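Local coordinates for protein biphenyl 2,3-Dioxygenase Beta Subunit (Sphingobium yanoikuyae, PDB 2GBW) that is the beta subunit of a ring-hydroxylating dioxygenase that probably adds dioxygen to biphenyl, at residues A18-E23 against L138-K143. Sequence-based numbering, arbitrary orientation.
Sequences AHYRAE and LGREDK
Arg140 lays its guanidinium over one face of the Tyr20 ring, a cation-pi stack in which NH2 sits above the middle of the ring and CZ lies 3.9 Å from the ring centroid. The planes are tilted by 28°, with NH2 3.4 Å from Tyr20 CD2, while NE stays farther off near the phenol end. Arg140 reaches out from strand 132-147 with CG anti to the backbone N (chi1 175°), and a bend at chi3 turns the guanidinium onto the ring. Tyr20 arrives from helix 10-28 in the opposite direction, and its hydroxyl continues past the guanidinium to Asp142. There OH donates a very short hydrogen bond of 2.5 Å to Asp142 OD2, which lies at the ring edge, near its plane; the carboxylate itself is turned 66° from the ring. A water also donates to Tyr20 OH, at 2.8 Å. Beside the ring, Glu23 runs past Arg140, and its OE1 forms a salt bridge of 3.3 Å to Arg140 NH1. A second water accepts from Arg140 NH2 at the guanidinium edge and donates to Glu23 OE1 (2.6 Å) and to Tyr20 O. Beyond the two segments, Cys174 OXT at the chain terminus pairs with Arg140 NH1, Ser120 OG bonds to NE, and Arg156 bridges Asp142 OD1 and Glu23 OE2, the latter also held by Trp35 NE1. The contact thus joins the N-terminal helix to the curved sheet of this NTF2-like fold, the segment axes staying 13.5 Å apart. Three carboxylates, those of Glu23, Asp142 and the chain terminus, gather round two arginines and would probably offset the repulsion between the guanidinium groups, while the hydroxyl bond and the stack together would hold the Tyr20 ring in orientation.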
# COMPACT_ATOMS: atom_id res chain seq x y z
N ALA B 18 22.05 -2.36 27.25
CA ALA B 18 22.08 -0.98 27.68
C ALA B 18 22.93 -0.09 26.73
O ALA B 18 22.52 1.01 26.39
CB ALA B 18 22.59 -0.90 29.12
N HIS B 19 24.08 -0.61 26.29
CA HIS B 19 24.89 0.01 25.25
C HIS B 19 24.09 0.24 23.94
O HIS B 19 24.10 1.34 23.41
CB HIS B 19 26.12 -0.86 24.94
CG HIS B 19 26.90 -0.40 23.74
ND1 HIS B 19 27.89 0.56 23.83
CD2 HIS B 19 26.79 -0.72 22.42
CE1 HIS B 19 28.36 0.79 22.62
NE2 HIS B 19 27.73 0.02 21.75
N TYR B 20 23.43 -0.80 23.46
CA TYR B 20 22.60 -0.70 22.26
C TYR B 20 21.44 0.29 22.43
O TYR B 20 21.14 1.03 21.50
CB TYR B 20 22.09 -2.08 21.85
CG TYR B 20 23.05 -2.92 21.04
CD1 TYR B 20 24.17 -2.38 20.44
CD2 TYR B 20 22.82 -4.28 20.86
CE1 TYR B 20 25.04 -3.16 19.70
CE2 TYR B 20 23.67 -5.05 20.12
CZ TYR B 20 24.78 -4.50 19.54
OH TYR B 20 25.63 -5.28 18.80
N ARG B 21 20.79 0.31 23.59
CA ARG B 21 19.69 1.28 23.84
C ARG B 21 20.20 2.71 23.81
O ARG B 21 19.56 3.58 23.22
CB ARG B 21 19.00 0.96 25.18
CG ARG B 21 18.09 -0.27 25.13
CD ARG B 21 17.26 -0.43 26.43
NE ARG B 21 18.03 -0.69 27.64
CZ ARG B 21 18.22 -1.89 28.18
NH1 ARG B 21 17.72 -2.98 27.61
NH2 ARG B 21 18.91 -2.02 29.30
N ALA B 22 21.41 2.93 24.35
CA ALA B 22 22.02 4.28 24.33
C ALA B 22 22.39 4.69 22.92
O ALA B 22 22.22 5.88 22.55
CB ALA B 22 23.23 4.38 25.35
N GLU B 23 22.87 3.72 22.16
CA GLU B 23 23.19 3.92 20.75
C GLU B 23 21.96 4.37 19.97
O GLU B 23 21.98 5.40 19.31
CB GLU B 23 23.75 2.63 20.16
CG GLU B 23 24.14 2.72 18.71
CD GLU B 23 24.97 1.54 18.26
OE1 GLU B 23 24.49 0.40 18.39
OE2 GLU B 23 26.09 1.76 17.80
N LEU B 138 16.57 -5.49 9.24
CA LEU B 138 17.96 -5.92 9.07
C LEU B 138 18.42 -6.86 10.19
O LEU B 138 17.92 -6.79 11.34
CB LEU B 138 18.93 -4.70 9.13
CG LEU B 138 18.81 -3.47 8.23
CD1 LEU B 138 17.96 -2.46 9.01
CD2 LEU B 138 20.18 -2.84 7.81
N GLY B 139 19.38 -7.71 9.85
CA GLY B 139 20.22 -8.43 10.85
C GLY B 139 21.50 -7.62 11.02
O GLY B 139 22.03 -6.97 10.10
N ARG B 140 21.99 -7.59 12.24
CA ARG B 140 23.21 -6.91 12.54
C ARG B 140 24.16 -7.94 13.19
O ARG B 140 23.76 -8.71 14.07
CB ARG B 140 22.95 -5.75 13.49
CG ARG B 140 24.23 -5.06 13.94
CD ARG B 140 23.98 -3.73 14.61
NE ARG B 140 23.25 -3.89 15.86
CZ ARG B 140 22.81 -2.89 16.62
NH1 ARG B 140 23.07 -1.65 16.28
NH2 ARG B 140 22.16 -3.14 17.75
N GLU B 141 25.40 -7.96 12.73
CA GLU B 141 26.43 -8.84 13.25
C GLU B 141 27.59 -7.91 13.64
O GLU B 141 28.24 -7.35 12.76
CB GLU B 141 26.84 -9.89 12.21
CG GLU B 141 25.69 -10.81 11.81
CD GLU B 141 25.98 -11.75 10.64
OE1 GLU B 141 27.09 -11.72 10.05
OE2 GLU B 141 25.05 -12.54 10.33
N ASP B 142 27.80 -7.73 14.96
CA ASP B 142 28.87 -6.85 15.52
C ASP B 142 29.96 -7.67 16.16
O ASP B 142 29.70 -8.74 16.72
CB ASP B 142 28.33 -5.91 16.61
CG ASP B 142 27.46 -4.76 16.10
OD1 ASP B 142 27.47 -4.44 14.88
OD2 ASP B 142 26.79 -4.13 16.97
N LYS B 143 31.18 -7.12 16.15
CA LYS B 143 32.23 -7.44 17.10
C LYS B 143 32.40 -6.19 17.94
O LYS B 143 32.61 -5.09 17.39
CB LYS B 143 33.55 -7.72 16.41
CG LYS B 143 33.56 -8.88 15.40
CD LYS B 143 34.86 -9.69 15.49
CE LYS B 143 34.91 -10.59 16.74
NZ LYS B 143 36.28 -10.91 17.28
O HOH W 1 24.27 -6.91 16.98
O HOH W 2 21.96 -0.22 18.85